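Local coordinates for aminopeptidase N family protein (PDB 4FGM), which is probably a zinc-dependent aminopeptidase of the M61 family, binding a zinc ion and, in this crystal, maleic acid near it, at residues S68-Q73 and Q293-S298; V351-F356 and Y445-L450. All blocks are in the same frame, centred on the assembly; numbering follows the deposited sequence.

Contact 1 (S68-Q73 and Q293-S298); sequences SKNRWQ and QLEKES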
loop_
_atom_site.group_PDB
_atom_site.type_symbol
_atom_site.label_atom_id
_atom_site.label_comp_id
_atom_site.label_asym_id
_atom_site.label_seq_id
_atom_site.Cartn_x
_atom_site.Cartn_y
_atom_site.Cartn_z
ATOM N N SER A 68 -27.988 -10.003 -9.327
ATOM C CA SER A 68 -27.410 -8.696 -9.006
ATOM C C SER A 68 -26.049 -8.592 -9.697
ATOM O O SER A 68 -25.658 -9.493 -10.437
ATOM C CB SER A 68 -27.256 -8.505 -7.492
ATOM O OG SER A 68 -26.128 -9.199 -6.993
ATOM N N LYS A 69 -25.321 -7.510 -9.451
ATOM C CA LYS A 69 -24.025 -7.337 -10.095
ATOM C C LYS A 69 -23.007 -8.407 -9.742
ATOM O O LYS A 69 -22.109 -8.685 -10.534
ATOM C CB LYS A 69 -23.436 -5.972 -9.754
ATOM C CG LYS A 69 -22.963 -5.825 -8.313
ATOM C CD LYS A 69 -22.419 -4.419 -8.071
ATOM C CE LYS A 69 -21.893 -4.259 -6.665
ATOM N NZ LYS A 69 -21.271 -2.928 -6.459
ATOM N N ASN A 70 -23.148 -9.014 -8.568
ATOM C CA ASN A 70 -22.190 -10.024 -8.132
ATOM C C ASN A 70 -22.839 -11.271 -7.521
ATOM O O ASN A 70 -22.193 -11.996 -6.765
ATOM C CB ASN A 70 -21.282 -9.405 -7.083
ATOM C CG ASN A 70 -21.977 -9.264 -5.752
ATOM O OD1 ASN A 70 -23.162 -8.933 -5.698
ATOM N ND2 ASN A 70 -21.253 -9.511 -4.671
ATOM N N ARG A 71 -24.101 -11.531 -7.838
ATOM C CA ARG A 71 -24.773 -12.679 -7.248
ATOM C C ARG A 71 -25.601 -13.489 -8.236
ATOM O O ARG A 71 -26.346 -12.932 -9.050
ATOM C CB ARG A 71 -25.650 -12.205 -6.077
ATOM C CG ARG A 71 -26.242 -13.319 -5.206
ATOM C CD ARG A 71 -26.906 -12.749 -3.950
ATOM N NE ARG A 71 -25.933 -12.180 -3.022
ATOM C CZ ARG A 71 -25.403 -12.834 -1.998
ATOM N NH1 ARG A 71 -25.756 -14.085 -1.753
ATOM N NH2 ARG A 71 -24.496 -12.246 -1.234
ATOM N N TRP A 72 -25.450 -14.810 -8.160
ATOM C CA TRP A 72 -26.185 -15.724 -9.024
ATOM C C TRP A 72 -27.051 -16.661 -8.188
ATOM O O TRP A 72 -26.738 -16.937 -7.024
ATOM C CB TRP A 72 -25.213 -16.555 -9.869
ATOM C CG TRP A 72 -24.553 -15.802 -10.978
ATOM C CD1 TRP A 72 -24.924 -15.780 -12.289
ATOM C CD2 TRP A 72 -23.412 -14.949 -10.869
ATOM N NE1 TRP A 72 -24.081 -14.965 -13.008
ATOM C CE2 TRP A 72 -23.142 -14.443 -12.159
ATOM C CE3 TRP A 72 -22.586 -14.565 -9.805
ATOM C CZ2 TRP A 72 -22.085 -13.570 -12.414
ATOM C CZ3 TRP A 72 -21.534 -13.697 -10.058
ATOM C CH2 TRP A 72 -21.292 -13.211 -11.355
ATOM N N GLN A 73 -28.138 -17.147 -8.787
ATOM C CA GLN A 73 -29.040 -18.074 -8.104
ATOM C C GLN A 73 -29.235 -19.320 -8.968
ATOM O O GLN A 73 -29.621 -19.224 -10.139
ATOM C CB GLN A 73 -30.387 -17.409 -7.830
ATOM C CG GLN A 73 -31.302 -18.236 -6.937
ATOM C CD GLN A 73 -32.586 -17.508 -6.574
ATOM O OE1 GLN A 73 -33.399 -17.180 -7.440
ATOM N NE2 GLN A 73 -32.772 -17.251 -5.287
ATOM N N GLN A 293 -16.967 -8.126 5.587
ATOM C CA GLN A 293 -18.225 -8.111 4.848
ATOM C C GLN A 293 -17.751 -7.528 3.513
ATOM O O GLN A 293 -17.381 -6.358 3.422
ATOM C CB GLN A 293 -19.282 -7.241 5.560
ATOM C CG GLN A 293 -19.058 -5.746 5.538
ATOM C CD GLN A 293 -19.648 -5.085 4.304
ATOM O OE1 GLN A 293 -20.206 -5.750 3.430
ATOM N NE2 GLN A 293 -19.524 -3.764 4.228
ATOM N N LEU A 294 -17.729 -8.370 2.486
ATOM C CA LEU A 294 -17.205 -7.975 1.182
ATOM C C LEU A 294 -18.190 -7.625 0.072
ATOM O O LEU A 294 -17.850 -7.682 -1.111
ATOM C CB LEU A 294 -16.257 -9.074 0.690
ATOM C CG LEU A 294 -15.202 -9.465 1.729
ATOM C CD1 LEU A 294 -14.378 -10.642 1.244
ATOM C CD2 LEU A 294 -14.322 -8.271 2.001
ATOM N N GLU A 295 -19.399 -7.242 0.446
ATOM C CA GLU A 295 -20.407 -6.888 -0.537
ATOM C C GLU A 295 -20.510 -5.371 -0.639
ATOM O O GLU A 295 -20.934 -4.835 -1.660
ATOM C CB GLU A 295 -21.765 -7.446 -0.092
ATOM C CG GLU A 295 -22.827 -7.559 -1.178
ATOM C CD GLU A 295 -23.046 -9.000 -1.618
ATOM O OE1 GLU A 295 -22.531 -9.917 -0.941
ATOM O OE2 GLU A 295 -23.743 -9.223 -2.632
ATOM N N LYS A 296 -20.086 -4.681 0.414
ATOM C CA LYS A 296 -20.242 -3.232 0.483
ATOM C C LYS A 296 -19.113 -2.571 1.279
ATOM O O LYS A 296 -18.251 -3.253 1.839
ATOM C CB LYS A 296 -21.575 -2.978 1.186
ATOM C CG LYS A 296 -22.223 -1.642 0.996
ATOM C CD LYS A 296 -23.177 -1.379 2.166
ATOM C CE LYS A 296 -24.087 -2.569 2.454
ATOM N NZ LYS A 296 -24.685 -2.486 3.823
ATOM N N GLU A 297 -19.132 -1.241 1.341
ATOM C CA GLU A 297 -18.120 -0.510 2.104
ATOM C C GLU A 297 -18.190 -0.938 3.578
ATOM O O GLU A 297 -19.276 -1.151 4.121
ATOM C CB GLU A 297 -18.350 1.007 2.014
ATOM C CG GLU A 297 -18.141 1.615 0.625
ATOM C CD GLU A 297 -19.375 1.531 -0.266
ATOM O OE1 GLU A 297 -20.309 0.769 0.063
ATOM O OE2 GLU A 297 -19.401 2.226 -1.303
ATOM N N SER A 298 -17.026 -1.075 4.209
ATOM C CA SER A 298 -16.942 -1.453 5.617
ATOM C C SER A 298 -16.134 -0.345 6.274
ATOM O O SER A 298 -14.914 -0.272 6.134
ATOM C CB SER A 298 -16.241 -2.811 5.781
ATOM O OG SER A 298 -16.303 -3.262 7.129
HETATM O O HOH W 1 -25.815 -9.386 -3.930
HETATM O O HOH W 2 -20.910 -2.758 -3.638
#
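The Glu295 carboxylate reaches the guanidinium of Arg71 nearly in plane with it. The two flat groups are only 22° apart, although the side chains cross at about a right angle. NH2 of Arg71 makes a salt bridge to OE1 of Glu295 at 3.1 Å, from the syn side but about 30° out of the carboxylate plane. A weak bond goes to OE2 of Glu295 at 3.4 Å. A bend at chi2 of Glu295 swings the carboxylate round to Arg71.

The amide of Asn70 is turned steeply, 76° from the carboxylate plane. Its ND2 makes a weak bond to OE2 of Glu295 (3.2 Å), while its stronger partner is the Leu33 carbonyl.

Water 1 sits at the edge of the guanidinium, in its plane, and accepts from NE of Arg71 at 2.9 Å. Its approach to OE2 of Glu295 is doubtfully short. Water 2 links NZ of Lys69 to the Glu295 carbonyl. NH1 of Arg71 also pairs with Glu116 and Glu30.

This polar, water-bridged interdomain contact joins the turn and first strand residue of the antiparallel hairpin 60-68/71-74, in the beta-rich N-terminal domain, to a loop of the M61 peptidase region.

Contact 2 (V351-F356 and Y445-L450); sequences VTESSF and YNKESL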
loop_
_atom_site.group_PDB
_atom_site.type_symbol
_atom_site.label_atom_id
_atom_site.label_comp_id
_atom_site.label_asym_id
_atom_site.label_seq_id
_atom_site.Cartn_x
_atom_site.Cartn_y
_atom_site.Cartn_z
ATOM N N VAL A 351 -7.520 12.738 10.907
ATOM C CA VAL A 351 -6.962 11.466 10.468
ATOM C C VAL A 351 -7.964 10.313 10.575
ATOM O O VAL A 351 -7.999 9.428 9.711
ATOM C CB VAL A 351 -5.672 11.124 11.263
ATOM C CG1 VAL A 351 -6.023 10.597 12.645
ATOM C CG2 VAL A 351 -4.837 10.121 10.491
ATOM N N THR A 352 -8.786 10.323 11.621
ATOM C CA THR A 352 -9.773 9.267 11.798
ATOM C C THR A 352 -10.872 9.402 10.756
ATOM O O THR A 352 -11.405 8.406 10.262
ATOM C CB THR A 352 -10.406 9.306 13.206
ATOM O OG1 THR A 352 -10.833 10.641 13.510
ATOM C CG2 THR A 352 -9.403 8.837 14.240
ATOM N N GLU A 353 -11.212 10.643 10.431
ATOM C CA GLU A 353 -12.234 10.921 9.427
ATOM C C GLU A 353 -11.746 10.407 8.069
ATOM O O GLU A 353 -12.515 9.839 7.299
ATOM C CB GLU A 353 -12.507 12.430 9.370
ATOM C CG GLU A 353 -13.455 12.874 8.278
ATOM C CD GLU A 353 -13.642 14.385 8.258
ATOM O OE1 GLU A 353 -12.914 15.087 9.004
ATOM O OE2 GLU A 353 -14.510 14.867 7.490
ATOM N N SER A 354 -10.458 10.595 7.794
ATOM C CA SER A 354 -9.860 10.151 6.538
ATOM C C SER A 354 -9.914 8.625 6.409
ATOM O O SER A 354 -10.185 8.092 5.326
ATOM C CB SER A 354 -8.406 10.629 6.448
ATOM O OG SER A 354 -7.798 10.220 5.237
ATOM N N SER A 355 -9.651 7.929 7.514
ATOM C CA SER A 355 -9.686 6.471 7.531
ATOM C C SER A 355 -11.111 6.014 7.240
ATOM O O SER A 355 -11.347 5.131 6.409
ATOM C CB SER A 355 -9.252 5.952 8.905
ATOM O OG SER A 355 -9.484 4.559 9.049
ATOM N N PHE A 356 -12.055 6.641 7.933
ATOM C CA PHE A 356 -13.468 6.327 7.804
ATOM C C PHE A 356 -13.949 6.448 6.359
ATOM O O PHE A 356 -14.692 5.599 5.880
ATOM C CB PHE A 356 -14.286 7.256 8.728
ATOM C CG PHE A 356 -15.740 6.879 8.842
ATOM C CD1 PHE A 356 -16.667 7.324 7.905
ATOM C CD2 PHE A 356 -16.174 6.044 9.867
ATOM C CE1 PHE A 356 -18.008 6.935 7.981
ATOM C CE2 PHE A 356 -17.506 5.650 9.953
ATOM C CZ PHE A 356 -18.427 6.096 9.009
ATOM N N TYR A 445 -8.610 13.320 16.399
ATOM C CA TYR A 445 -9.880 13.950 16.051
ATOM C C TYR A 445 -9.861 15.431 15.676
ATOM O O TYR A 445 -10.853 15.950 15.180
ATOM C CB TYR A 445 -10.874 13.691 17.188
ATOM C CG TYR A 445 -11.007 12.210 17.491
ATOM C CD1 TYR A 445 -11.665 11.355 16.606
ATOM C CD2 TYR A 445 -10.405 11.652 18.619
ATOM C CE1 TYR A 445 -11.716 9.977 16.833
ATOM C CE2 TYR A 445 -10.447 10.270 18.857
ATOM C CZ TYR A 445 -11.104 9.440 17.959
ATOM O OH TYR A 445 -11.141 8.081 18.179
ATOM N N ASN A 446 -8.749 16.115 15.911
ATOM C CA ASN A 446 -8.664 17.522 15.534
ATOM C C ASN A 446 -8.074 17.641 14.127
ATOM O O ASN A 446 -7.558 16.665 13.567
ATOM C CB ASN A 446 -7.795 18.314 16.518
ATOM C CG ASN A 446 -8.519 18.638 17.816
ATOM O OD1 ASN A 446 -9.736 18.481 17.928
ATOM N ND2 ASN A 446 -7.765 19.111 18.802
ATOM N N LYS A 447 -8.155 18.838 13.558
ATOM C CA LYS A 447 -7.628 19.084 12.222
ATOM C C LYS A 447 -6.563 20.175 12.292
ATOM O O LYS A 447 -6.776 21.294 11.825
ATOM C CB LYS A 447 -8.767 19.508 11.295
ATOM C CG LYS A 447 -9.923 18.534 11.276
ATOM C CD LYS A 447 -11.136 19.124 10.581
ATOM C CE LYS A 447 -12.308 18.158 10.617
ATOM N NZ LYS A 447 -13.555 18.776 10.092
ATOM N N GLU A 448 -5.417 19.833 12.876
ATOM C CA GLU A 448 -4.308 20.767 13.046
ATOM C C GLU A 448 -2.977 20.043 12.888
ATOM O O GLU A 448 -2.944 18.822 12.745
ATOM C CB GLU A 448 -4.388 21.394 14.438
ATOM C CG GLU A 448 -4.510 20.357 15.548
ATOM C CD GLU A 448 -5.028 20.932 16.862
ATOM O OE1 GLU A 448 -5.785 21.925 16.819
ATOM O OE2 GLU A 448 -4.700 20.377 17.934
ATOM N N SER A 449 -1.883 20.797 12.921
ATOM C CA SER A 449 -0.552 20.208 12.794
ATOM C C SER A 449 -0.106 19.604 14.119
ATOM O O SER A 449 -0.598 19.984 15.184
ATOM C CB SER A 449 0.469 21.265 12.369
ATOM O OG SER A 449 0.152 21.816 11.105
ATOM N N LEU A 450 0.820 18.654 14.049
ATOM C CA LEU A 450 1.352 18.025 15.248
ATOM C C LEU A 450 2.645 18.758 15.585
ATOM O O LEU A 450 3.312 19.285 14.698
ATOM C CB LEU A 450 1.667 16.545 15.001
ATOM C CG LEU A 450 0.545 15.591 14.595
ATOM C CD1 LEU A 450 1.141 14.216 14.346
ATOM C CD2 LEU A 450 -0.516 15.525 15.674
HETATM O O HOH W 3 -6.313 14.292 12.703
#
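Van der Waals packing joins Thr352 to the ring of Tyr445. CG2 of Thr352 lies 3.7 Å from CE1 of Tyr445, and OG1 of Thr352 comes within 3.3 Å of CD1 of the same ring. The two side chains cross at about a right angle. With chi1 at 49°, OG1 of Thr352 is placed where it meets both this ring and the Leu444 carbonyl.

Hydrogen bonds hold the polar ends from outside the two segments. OG1 of Thr352 bonds to the Leu444 carbonyl, and OH of Tyr445 to Glu301. Replacing Thr352 by an alanine would probably leave the Leu444 carbonyl without this partner and open a gap beside the Tyr445 ring.

The contact sets the N-terminal end of helix 351-356 against the C-terminal end of helix 437-445, within the helical part of the peptidase. The Thr352 side chain is about 12 Å from that of the zinc ligand Glu307. Water 3 lies between the backbones. It accepts from N of Val351 at 2.7 Å and lies 2.8 Å from O of Asn446.

Charge adds a long salt bridge, with OE1 of Glu353 3.9 Å from NZ of Lys447. OE1 of Glu353 also accepts from the backbone N of Ser350.

Overall arrangement
From the N terminus, the chain first builds the beta-rich domain that contains residues 68-73. It then runs through the five-stranded mixed sheet and helix 262-277, which carries the HExxH zinc motif. Contact 1 closes this long loop at 293-298, tying the N-terminal domain to the peptidase part. Helix 303-306 and the zinc ligand Glu307 follow. Contact 2 opens later, at 351-356, and closes at 445-450 after a largely helical, strand-free excursion of 88 residues. The contacts are therefore in series, neither nested nor crossed. The centres of contact 1 and contact 2 are 30 Å apart. Contact 1 joins two domains, while contact 2 ties helix 351-356 to the end of helix 437-445 and the loop after it.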